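Local coordinates for protein cytochrome P450 monooxygenase (Rhodococcus sp. ECU0066, PDB 6KBH) that probably works as a self-sufficient monooxygenase, carrying heme, FMN and a [2Fe-2S] cluster in a single chain, at residues P54-R62 and V356-E364; H133-F144 and Y388-K396. One frame throughout, in Å; residues are numbered along the deposited sequence.

Both contacts are buried and belong to the P450 part of the chain, but interaction 1 has an exposed fringe at Arg59 and Glu364, whereas interaction 2 is walled in against the heme. Interaction 1 sits at the end of strand 352-355, an inner strand of the heme domain's mixed sheet, where the helical region 54-62 packs on the turn of helix that follows. Interaction 2 joins helix 133-139 and its continuation to the cysteine-ligand loop. They share no helix or strand, and their centres are about 27 Å apart, although their segments alternate along the chain. An arginine is central to each: Arg62 binds protein oxygens, whereas Arg137 divides its bonds between a backbone carbonyl and a heme propionate.

Interaction 1: residues P54-R62 and V356-E364; sequences PAASLRWSR and VNSSANHDE
Arg62 and Ser359 tie helix 59-64, near the start of the P450 fold, to the short helix 357-360, which follows strand 352-355 of the mixed sheet. The tight part centres on the Arg62 guanidinium. Its NH1 donates to Ser359 OG at 2.7 Å, with the acceptor near the guanidinium plane, and the same hydroxyl also bonds Thr79 O. A bend at chi3 (-68°) turns the group back to the preceding helical turn 54-57, where NH1 reaches Ala55 O at 3.1 Å and NH2 reaches it at 3.2 Å, an end-on grip of one carbonyl oxygen. These bonds hold the guanidinium in place, with His362 O over one face and Arg59 CA on the other. Alongside, the Ala55 methyl sits over the His362 ring, a CH-pi contact with CB 3.7 Å from the centroid; Asp371 bonds the ring's ND1. Asp363 turns its carboxylate to the backbone N of Tyr81 and packs its CA and CB against the aliphatic CD of Arg62.

Packing is sparser away from Arg62. Leu58 CD1 and Val356 CG1 touch lightly at 4.3 Å, and Pro54 makes a small edge contact with the partly exposed Ser358. On the solvent side, Arg59 and Glu364 are both exposed and form no salt bridge with each other: Arg59 NH2 stays 4.8 Å from Glu364 OE1, while its NH1 pairs with Asp63. At the Pro54 end, the closest approach is Pro54 CG to Ser358 OG, 3.6 Å.

Interaction 2: residues H133-F144 and Y388-K396; sequences HMPRRRALMEPF and YGSHQCMGK. With HEM (protoporphyrin IX containing Fe), chain C.
Arg137 and His133 of helix 133-139 meet the heme-binding loop of the P450 fold around one propionate, while Cys393 SG of that loop ligates the heme iron at 2.3 Å.

Among the hydrogen bonds, His133 NE2 points almost straight at HEM O2D (2.6 Å, 170°), and Arg137 NH1 donates to the same oxygen. His391 ND1 bonds the other oxygen, HEM O1D, at 2.9 Å and is shared with Leu125 O. Arg137 has CG anti to its own N (chi1 177°) and stays extended to NE, which carries the guanidinium across to the loop; there NH1 and NH2 both bond Gln392 O, at 2.8 Å from NH1, with the acceptor in the guanidinium plane. An alanine at Arg137 is likely to leave Gln392 O without these two donors and HEM O2D without its arginine donor and the positive charge that comes with it.

Of the flat groups, the His133 and His391 rings stack face to face, centroids 3.5 Å apart and planes 18° from parallel. Ser390 O lies at the edge of the His133 ring but over a face of the Arg137 guanidinium.

Apolar packing is led by Met394. Its CB sits over the centre of the Phe144 ring, 3.6 Å from the centroid, and its sulfur adds an oblique Met-aromatic contact. CG covers the guanidinium face opposite Ser390 O, and CE lies near the carbonyl oxygens of Arg137 and Leu140, where the helix ends. Phe144 also turns an edge to HEM CAC.

The donors from His133, Arg137 and His391 would probably offset the negative charge of this propionate; Arg334 makes a further hydrogen bond to the heme. Glu130 at His133 ND1 could in turn favour a protonated imidazole there.

Interaction 1: residues P54-R62 and V356-E364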
loop_
_atom_site.group_PDB
_atom_site.type_symbol
_atom_site.label_atom_id
_atom_site.label_comp_id
_atom_site.label_asym_id
_atom_site.label_seq_id
_atom_site.Cartn_x
_atom_site.Cartn_y
_atom_site.Cartn_z
ATOM N N PRO A 54 10.785 -7.097 -21.502
ATOM C CA PRO A 54 10.712 -5.694 -21.952
ATOM C C PRO A 54 11.634 -4.765 -21.185
ATOM O O PRO A 54 12.315 -3.942 -21.808
ATOM C CB PRO A 54 9.231 -5.340 -21.747
ATOM C CG PRO A 54 8.720 -6.330 -20.741
ATOM C CD PRO A 54 9.471 -7.596 -21.058
ATOM N N ALA A 55 11.682 -4.874 -19.852
ATOM C CA ALA A 55 12.508 -3.972 -19.051
ATOM C C ALA A 55 13.964 -3.999 -19.509
ATOM O O ALA A 55 14.552 -2.954 -19.813
ATOM C CB ALA A 55 12.402 -4.335 -17.570
ATOM N N ALA A 56 14.558 -5.192 -19.571
ATOM C CA ALA A 56 15.943 -5.306 -20.014
ATOM C C ALA A 56 16.112 -4.859 -21.459
ATOM O O ALA A 56 17.150 -4.292 -21.816
ATOM C CB ALA A 56 16.431 -6.745 -19.846
ATOM N N SER A 57 15.103 -5.094 -22.300
ATOM C CA SER A 57 15.214 -4.769 -23.717
ATOM C C SER A 57 15.331 -3.272 -23.974
ATOM O O SER A 57 15.729 -2.879 -25.073
ATOM C CB SER A 57 14.015 -5.329 -24.483
ATOM O OG SER A 57 12.927 -4.425 -24.463
ATOM N N LEU A 58 14.993 -2.427 -22.999
ATOM C CA LEU A 58 15.112 -0.983 -23.160
ATOM C C LEU A 58 16.057 -0.366 -22.135
ATOM O O LEU A 58 15.995 0.843 -21.889
ATOM C CB LEU A 58 13.743 -0.305 -23.091
ATOM C CG LEU A 58 12.728 -0.692 -24.169
ATOM C CD1 LEU A 58 11.610 -1.515 -23.562
ATOM C CD2 LEU A 58 12.168 0.538 -24.861
ATOM N N ARG A 59 16.925 -1.177 -21.524
ATOM C CA ARG A 59 18.011 -0.635 -20.714
ATOM C C ARG A 59 18.803 0.413 -21.489
ATOM O O ARG A 59 19.188 1.449 -20.934
ATOM C CB ARG A 59 18.927 -1.767 -20.250
ATOM C CG ARG A 59 20.068 -1.339 -19.343
ATOM C CD ARG A 59 19.617 -1.219 -17.895
ATOM N NE ARG A 59 20.744 -1.035 -16.984
ATOM C CZ ARG A 59 21.256 0.149 -16.664
ATOM N NH1 ARG A 59 20.741 1.253 -17.185
ATOM N NH2 ARG A 59 22.281 0.232 -15.824
ATOM N N TRP A 60 19.047 0.162 -22.781
ATOM C CA TRP A 60 19.773 1.123 -23.606
ATOM C C TRP A 60 19.024 2.445 -23.716
ATOM O O TRP A 60 19.648 3.501 -23.867
ATOM C CB TRP A 60 20.030 0.540 -24.999
ATOM C CG TRP A 60 18.777 0.345 -25.802
ATOM C CD1 TRP A 60 18.001 -0.777 -25.852
ATOM C CD2 TRP A 60 18.142 1.309 -26.655
ATOM N NE1 TRP A 60 16.926 -0.574 -26.684
ATOM C CE2 TRP A 60 16.989 0.699 -27.187
ATOM C CE3 TRP A 60 18.437 2.627 -27.017
ATOM C CZ2 TRP A 60 16.134 1.359 -28.068
ATOM C CZ3 TRP A 60 17.584 3.283 -27.888
ATOM C CH2 TRP A 60 16.447 2.648 -28.403
ATOM N N SER A 61 17.693 2.410 -23.642
ATOM C CA SER A 61 16.922 3.644 -23.749
ATOM C C SER A 61 16.930 4.428 -22.438
ATOM O O SER A 61 16.987 5.662 -22.450
ATOM C CB SER A 61 15.491 3.331 -24.191
ATOM O OG SER A 61 14.795 4.515 -24.541
ATOM N N ARG A 62 16.884 3.738 -21.295
ATOM C CA ARG A 62 17.022 4.439 -20.020
ATOM C C ARG A 62 18.373 5.132 -19.920
ATOM O O ARG A 62 18.487 6.204 -19.311
ATOM C CB ARG A 62 16.832 3.463 -18.853
ATOM C CG ARG A 62 15.405 2.990 -18.688
ATOM C CD ARG A 62 15.074 2.324 -17.377
ATOM N NE ARG A 62 15.733 1.035 -17.210
ATOM C CZ ARG A 62 15.392 -0.074 -17.857
ATOM N NH1 ARG A 62 14.402 -0.058 -18.738
ATOM N NH2 ARG A 62 16.054 -1.203 -17.633
ATOM N N VAL A 356 6.398 3.070 -21.236
ATOM C CA VAL A 356 6.727 1.692 -20.869
ATOM C C VAL A 356 6.779 1.633 -19.345
ATOM O O VAL A 356 7.806 1.912 -18.721
ATOM C CB VAL A 356 8.026 1.221 -21.519
ATOM C CG1 VAL A 356 8.251 -0.254 -21.244
ATOM C CG2 VAL A 356 7.993 1.485 -23.019
ATOM N N ASN A 357 5.640 1.264 -18.743
ATOM C CA ASN A 357 5.582 1.054 -17.299
ATOM C C ASN A 357 6.636 0.054 -16.847
ATOM O O ASN A 357 7.245 0.214 -15.781
ATOM C CB ASN A 357 4.193 0.552 -16.890
ATOM C CG ASN A 357 3.069 1.391 -17.465
ATOM O OD1 ASN A 357 2.822 1.374 -18.672
ATOM N ND2 ASN A 357 2.356 2.101 -16.597
ATOM N N SER A 358 6.853 -0.995 -17.645
ATOM C CA SER A 358 7.810 -2.027 -17.265
ATOM C C SER A 358 9.224 -1.467 -17.201
ATOM O O SER A 358 10.009 -1.841 -16.323
ATOM C CB SER A 358 7.740 -3.195 -18.249
ATOM O OG SER A 358 8.504 -4.292 -17.783
ATOM N N SER A 359 9.570 -0.571 -18.125
ATOM C CA SER A 359 10.879 0.067 -18.063
ATOM C C SER A 359 10.953 1.038 -16.894
ATOM O O SER A 359 11.967 1.096 -16.192
ATOM C CB SER A 359 11.180 0.783 -19.379
ATOM O OG SER A 359 12.361 1.555 -19.279
ATOM N N ALA A 360 9.881 1.803 -16.673
ATOM C CA ALA A 360 9.836 2.745 -15.559
ATOM C C ALA A 360 10.095 2.045 -14.232
ATOM O O ALA A 360 10.919 2.495 -13.429
ATOM C CB ALA A 360 8.483 3.451 -15.536
ATOM N N ASN A 361 9.399 0.931 -13.987
ATOM C CA ASN A 361 9.627 0.156 -12.774
ATOM C C ASN A 361 11.071 -0.309 -12.640
ATOM O O ASN A 361 11.472 -0.725 -11.548
ATOM C CB ASN A 361 8.695 -1.055 -12.744
ATOM C CG ASN A 361 7.229 -0.666 -12.718
ATOM O OD1 ASN A 361 6.878 0.449 -12.331
ATOM N ND2 ASN A 361 6.365 -1.588 -13.119
ATOM N N HIS A 362 11.854 -0.246 -13.721
ATOM C CA HIS A 362 13.250 -0.659 -13.736
ATOM C C HIS A 362 14.176 0.500 -14.098
ATOM O O HIS A 362 15.209 0.293 -14.733
ATOM C CB HIS A 362 13.458 -1.816 -14.714
ATOM C CG HIS A 362 12.899 -3.123 -14.248
ATOM N ND1 HIS A 362 13.694 -4.152 -13.792
ATOM C CD2 HIS A 362 11.624 -3.576 -14.182
ATOM C CE1 HIS A 362 12.934 -5.179 -13.458
ATOM N NE2 HIS A 362 11.673 -4.856 -13.685
ATOM N N ASP A 363 13.831 1.723 -13.693
ATOM C CA ASP A 363 14.655 2.902 -13.948
ATOM C C ASP A 363 15.512 3.184 -12.719
ATOM O O ASP A 363 14.984 3.346 -11.613
ATOM C CB ASP A 363 13.790 4.113 -14.302
ATOM C CG ASP A 363 14.611 5.375 -14.562
ATOM O OD1 ASP A 363 15.858 5.302 -14.585
ATOM O OD2 ASP A 363 14.007 6.454 -14.744
ATOM N N GLU A 364 16.835 3.223 -12.915
ATOM C CA GLU A 364 17.770 3.348 -11.800
ATOM C C GLU A 364 17.630 4.672 -11.071
ATOM O O GLU A 364 18.038 4.775 -9.909
ATOM C CB GLU A 364 19.208 3.172 -12.302
ATOM C CG GLU A 364 20.250 2.918 -11.211
ATOM C CD GLU A 364 20.314 1.464 -10.776
ATOM O OE1 GLU A 364 20.077 0.577 -11.621
ATOM O OE2 GLU A 364 20.589 1.205 -9.585
#

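Interaction 2: residues H133-F144 and Y388-K396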
loop_
_atom_site.group_PDB
_atom_site.type_symbol
_atom_site.label_atom_id
_atom_site.label_comp_id
_atom_site.label_asym_id
_atom_site.label_seq_id
_atom_site.Cartn_x
_atom_site.Cartn_y
_atom_site.Cartn_z
ATOM N N HIS A 133 -14.730 12.480 -17.189
ATOM C CA HIS A 133 -14.133 11.324 -16.525
ATOM C C HIS A 133 -14.161 11.460 -15.004
ATOM O O HIS A 133 -14.554 10.523 -14.299
ATOM C CB HIS A 133 -12.701 11.122 -17.022
ATOM C CG HIS A 133 -11.834 10.347 -16.077
ATOM N ND1 HIS A 133 -10.847 10.939 -15.319
ATOM C CD2 HIS A 133 -11.804 9.029 -15.770
ATOM C CE1 HIS A 133 -10.249 10.018 -14.582
ATOM N NE2 HIS A 133 -10.811 8.851 -14.838
ATOM N N MET A 134 -13.735 12.612 -14.478
ATOM C CA MET A 134 -13.568 12.736 -13.029
ATOM C C MET A 134 -14.878 12.588 -12.263
ATOM O O MET A 134 -14.905 11.816 -11.288
ATOM C CB MET A 134 -12.868 14.057 -12.689
ATOM C CG MET A 134 -11.352 14.020 -12.809
ATOM S SD MET A 134 -10.594 12.531 -12.123
ATOM C CE MET A 134 -11.054 12.641 -10.398
ATOM N N PRO A 135 -15.976 13.272 -12.617
ATOM C CA PRO A 135 -17.228 13.040 -11.875
ATOM C C PRO A 135 -17.669 11.589 -11.876
ATOM O O PRO A 135 -18.161 11.094 -10.855
ATOM C CB PRO A 135 -18.234 13.940 -12.605
ATOM C CG PRO A 135 -17.405 15.021 -13.189
ATOM C CD PRO A 135 -16.130 14.354 -13.607
ATOM N N ARG A 136 -17.498 10.887 -12.997
ATOM C CA ARG A 136 -17.882 9.481 -13.047
ATOM C C ARG A 136 -16.948 8.625 -12.202
ATOM O O ARG A 136 -17.382 7.645 -11.586
ATOM C CB ARG A 136 -17.892 8.995 -14.493
ATOM C CG ARG A 136 -18.850 9.734 -15.412
ATOM C CD ARG A 136 -19.046 8.911 -16.660
ATOM N NE ARG A 136 -19.535 9.649 -17.820
ATOM C CZ ARG A 136 -20.785 9.588 -18.270
ATOM N NH1 ARG A 136 -21.678 8.826 -17.652
ATOM N NH2 ARG A 136 -21.141 10.282 -19.342
ATOM N N ARG A 137 -15.660 8.974 -12.165
ATOM C CA ARG A 137 -14.713 8.243 -11.328
ATOM C C ARG A 137 -15.007 8.472 -9.851
ATOM O O ARG A 137 -15.085 7.519 -9.068
ATOM C CB ARG A 137 -13.281 8.662 -11.663
ATOM C CG ARG A 137 -12.212 8.006 -10.795
ATOM C CD ARG A 137 -10.840 8.610 -11.061
ATOM N NE ARG A 137 -9.811 8.100 -10.157
ATOM C CZ ARG A 137 -9.025 7.060 -10.424
ATOM N NH1 ARG A 137 -9.147 6.406 -11.572
ATOM N NH2 ARG A 137 -8.116 6.670 -9.540
ATOM N N ARG A 138 -15.168 9.736 -9.454
ATOM C CA ARG A 138 -15.464 10.044 -8.060
ATOM C C ARG A 138 -16.799 9.443 -7.635
ATOM O O ARG A 138 -16.933 8.939 -6.514
ATOM C CB ARG A 138 -15.457 11.557 -7.850
ATOM C CG ARG A 138 -14.114 12.225 -8.133
ATOM C CD ARG A 138 -14.133 13.699 -7.753
ATOM N NE ARG A 138 -12.969 14.430 -8.251
ATOM C CZ ARG A 138 -11.827 14.578 -7.583
ATOM N NH1 ARG A 138 -11.682 14.041 -6.378
ATOM N NH2 ARG A 138 -10.826 15.264 -8.118
ATOM N N ALA A 139 -17.796 9.476 -8.523
ATOM C CA ALA A 139 -19.096 8.903 -8.190
ATOM C C ALA A 139 -19.008 7.393 -8.015
ATOM O O ALA A 139 -19.630 6.829 -7.108
ATOM C CB ALA A 139 -20.121 9.253 -9.269
ATOM N N LEU A 140 -18.241 6.721 -8.869
ATOM C CA LEU A 140 -18.179 5.267 -8.872
ATOM C C LEU A 140 -17.014 4.716 -8.060
ATOM O O LEU A 140 -16.724 3.520 -8.153
ATOM C CB LEU A 140 -18.100 4.756 -10.314
ATOM C CG LEU A 140 -19.294 5.122 -11.201
ATOM C CD1 LEU A 140 -18.991 4.853 -12.668
ATOM C CD2 LEU A 140 -20.542 4.372 -10.762
ATOM N N MET A 141 -16.354 5.551 -7.255
ATOM C CA MET A 141 -15.115 5.135 -6.604
ATOM C C MET A 141 -15.360 4.229 -5.405
ATOM O O MET A 141 -14.649 3.234 -5.229
ATOM C CB MET A 141 -14.314 6.359 -6.166
ATOM C CG MET A 141 -13.080 6.017 -5.349
ATOM S SD MET A 141 -11.877 5.015 -6.253
ATOM C CE MET A 141 -11.145 6.253 -7.318
ATOM N N GLU A 142 -16.358 4.557 -4.583
ATOM C CA GLU A 142 -16.489 3.966 -3.250
ATOM C C GLU A 142 -16.378 2.444 -3.192
ATOM O O GLU A 142 -15.676 1.947 -2.294
ATOM C CB GLU A 142 -17.813 4.419 -2.615
ATOM C CG GLU A 142 -18.031 3.884 -1.203
ATOM C CD GLU A 142 -19.287 4.428 -0.550
ATOM O OE1 GLU A 142 -19.937 5.313 -1.147
ATOM O OE2 GLU A 142 -19.627 3.968 0.560
ATOM N N PRO A 143 -17.011 1.655 -4.070
ATOM C CA PRO A 143 -16.868 0.191 -3.957
ATOM C C PRO A 143 -15.436 -0.301 -4.115
ATOM O O PRO A 143 -15.136 -1.424 -3.691
ATOM C CB PRO A 143 -17.768 -0.345 -5.079
ATOM C CG PRO A 143 -18.695 0.763 -5.398
ATOM C CD PRO A 143 -17.932 2.022 -5.162
ATOM N N PHE A 144 -14.545 0.503 -4.701
ATOM C CA PHE A 144 -13.158 0.096 -4.883
ATOM C C PHE A 144 -12.299 0.330 -3.649
ATOM O O PHE A 144 -11.200 -0.228 -3.567
ATOM C CB PHE A 144 -12.543 0.837 -6.071
ATOM C CG PHE A 144 -13.084 0.400 -7.399
ATOM C CD1 PHE A 144 -12.724 -0.821 -7.940
ATOM C CD2 PHE A 144 -13.961 1.207 -8.102
ATOM C CE1 PHE A 144 -13.226 -1.226 -9.153
ATOM C CE2 PHE A 144 -14.466 0.808 -9.317
ATOM C CZ PHE A 144 -14.099 -0.411 -9.844
ATOM N N TYR A 388 -1.029 5.978 -12.799
ATOM C CA TYR A 388 -0.735 7.067 -11.883
ATOM C C TYR A 388 -1.624 8.255 -12.211
ATOM O O TYR A 388 -1.884 8.536 -13.385
ATOM C CB TYR A 388 0.743 7.469 -11.971
ATOM C CG TYR A 388 1.249 8.257 -10.786
ATOM C CD1 TYR A 388 1.518 7.634 -9.575
ATOM C CD2 TYR A 388 1.462 9.625 -10.880
ATOM C CE1 TYR A 388 1.980 8.350 -8.491
ATOM C CE2 TYR A 388 1.927 10.349 -9.802
ATOM C CZ TYR A 388 2.183 9.708 -8.610
ATOM O OH TYR A 388 2.647 10.429 -7.534
ATOM N N GLY A 389 -2.091 8.938 -11.165
ATOM C CA GLY A 389 -2.841 10.168 -11.327
ATOM C C GLY A 389 -4.321 9.987 -11.594
ATOM O O GLY A 389 -4.966 9.111 -11.010
ATOM N N SER A 390 -4.854 10.816 -12.498
ATOM C CA SER A 390 -6.295 10.908 -12.727
ATOM C C SER A 390 -6.949 9.547 -12.936
ATOM O O SER A 390 -8.022 9.277 -12.386
ATOM C CB SER A 390 -6.568 11.803 -13.938
ATOM O OG SER A 390 -6.014 13.095 -13.763
ATOM N N HIS A 391 -6.333 8.682 -13.737
ATOM C CA HIS A 391 -6.973 7.448 -14.174
ATOM C C HIS A 391 -6.415 6.208 -13.490
ATOM O O HIS A 391 -6.685 5.096 -13.952
ATOM C CB HIS A 391 -6.838 7.287 -15.692
ATOM C CG HIS A 391 -7.560 8.328 -16.487
ATOM N ND1 HIS A 391 -8.801 8.110 -17.044
ATOM C CD2 HIS A 391 -7.211 9.591 -16.827
ATOM C CE1 HIS A 391 -9.187 9.196 -17.692
ATOM N NE2 HIS A 391 -8.240 10.110 -17.575
ATOM N N GLN A 392 -5.634 6.368 -12.420
ATOM C CA GLN A 392 -5.021 5.222 -11.758
ATOM C C GLN A 392 -6.055 4.141 -11.474
ATOM O O GLN A 392 -7.182 4.431 -11.059
ATOM C CB GLN A 392 -4.343 5.643 -10.452
ATOM C CG GLN A 392 -3.362 4.603 -9.928
ATOM C CD GLN A 392 -2.949 4.844 -8.488
ATOM O OE1 GLN A 392 -3.721 5.360 -7.680
ATOM N NE2 GLN A 392 -1.714 4.478 -8.164
ATOM N N CYS A 393 -5.657 2.892 -11.718
ATOM C CA CYS A 393 -6.518 1.722 -11.613
ATOM C C CYS A 393 -7.370 1.762 -10.352
ATOM O O CYS A 393 -6.849 1.803 -9.233
ATOM C CB CYS A 393 -5.656 0.458 -11.623
ATOM S SG CYS A 393 -6.574 -1.091 -11.567
ATOM N N MET A 394 -8.691 1.761 -10.538
ATOM C CA MET A 394 -9.589 1.812 -9.391
ATOM C C MET A 394 -9.620 0.484 -8.649
ATOM O O MET A 394 -9.782 0.464 -7.426
ATOM C CB MET A 394 -10.992 2.215 -9.846
ATOM C CG MET A 394 -11.058 3.623 -10.426
ATOM S SD MET A 394 -12.602 3.995 -11.276
ATOM C CE MET A 394 -13.689 4.353 -9.893
ATOM N N GLY A 395 -9.443 -0.626 -9.358
ATOM C CA GLY A 395 -9.489 -1.930 -8.731
ATOM C C GLY A 395 -8.130 -2.439 -8.308
ATOM O O GLY A 395 -7.934 -3.651 -8.162
ATOM N N LYS A 396 -7.183 -1.519 -8.107
ATOM C CA LYS A 396 -5.836 -1.916 -7.709
ATOM C C LYS A 396 -5.851 -2.679 -6.389
ATOM O O LYS A 396 -5.138 -3.676 -6.235
ATOM C CB LYS A 396 -4.922 -0.690 -7.620
ATOM C CG LYS A 396 -5.326 0.368 -6.596
ATOM C CD LYS A 396 -4.237 1.426 -6.480
ATOM C CE LYS A 396 -4.578 2.484 -5.449
ATOM N NZ LYS A 396 -3.463 3.460 -5.284
HETATM C CHA HEM C . -7.286 1.781 -15.288
HETATM C CHB HEM C . -3.603 -1.605 -14.638
HETATM C CHC HEM C . -6.941 -4.828 -12.091
HETATM C CHD HEM C . -10.565 -1.446 -12.753
HETATM C C1A HEM C . -6.096 0.932 -15.201
HETATM C C2A HEM C . -4.935 1.555 -15.846
HETATM C C3A HEM C . -3.913 0.621 -15.663
HETATM C C4A HEM C . -4.559 -0.494 -14.922
HETATM C CMA HEM C . -2.494 0.736 -16.125
HETATM C CAA HEM C . -4.833 2.888 -16.523
HETATM C CBA HEM C . -4.120 3.939 -15.730
HETATM C CGA HEM C . -4.155 5.357 -16.193
HETATM O O1A HEM C . -4.517 5.399 -17.398
HETATM O O2A HEM C . -3.810 6.119 -15.249
HETATM C C1B HEM C . -4.129 -2.798 -13.903
HETATM C C2B HEM C . -3.298 -4.028 -13.515
HETATM C C3B HEM C . -4.349 -5.030 -12.715
HETATM C C4B HEM C . -5.679 -4.303 -12.719
HETATM C CMB HEM C . -1.855 -4.265 -13.806
HETATM C CAB HEM C . -4.070 -6.373 -12.131
HETATM C CBB HEM C . -2.914 -6.506 -11.201
HETATM C C1C HEM C . -8.123 -3.927 -12.206
HETATM C C2C HEM C . -9.259 -4.548 -11.577
HETATM C C3C HEM C . -10.277 -3.636 -11.749
HETATM C C4C HEM C . -9.642 -2.542 -12.468
HETATM C CMC HEM C . -9.321 -5.872 -10.891
HETATM C CAC HEM C . -11.688 -3.766 -11.264
HETATM C CBC HEM C . -12.798 -4.015 -12.220
HETATM C C1D HEM C . -9.834 -0.403 -13.482
HETATM C C2D HEM C . -10.705 0.771 -13.818
HETATM C C3D HEM C . -9.681 1.789 -14.617
HETATM C C4D HEM C . -8.376 1.046 -14.615
HETATM C CMD HEM C . -12.148 0.942 -13.496
HETATM C CAD HEM C . -9.999 3.129 -15.180
HETATM C CBD HEM C . -10.062 4.245 -14.189
HETATM C CGD HEM C . -9.952 5.627 -14.720
HETATM O O1D HEM C . -9.464 5.561 -15.874
HETATM O O2D HEM C . -10.360 6.463 -13.874
HETATM N NA HEM C . -5.893 -0.330 -14.629
HETATM N NB HEM C . -5.529 -2.923 -13.370
HETATM N NC HEM C . -8.334 -2.687 -12.764
HETATM N ND HEM C . -8.358 -0.327 -13.887
HETATM FE FE HEM C . -6.957 -1.717 -13.755
#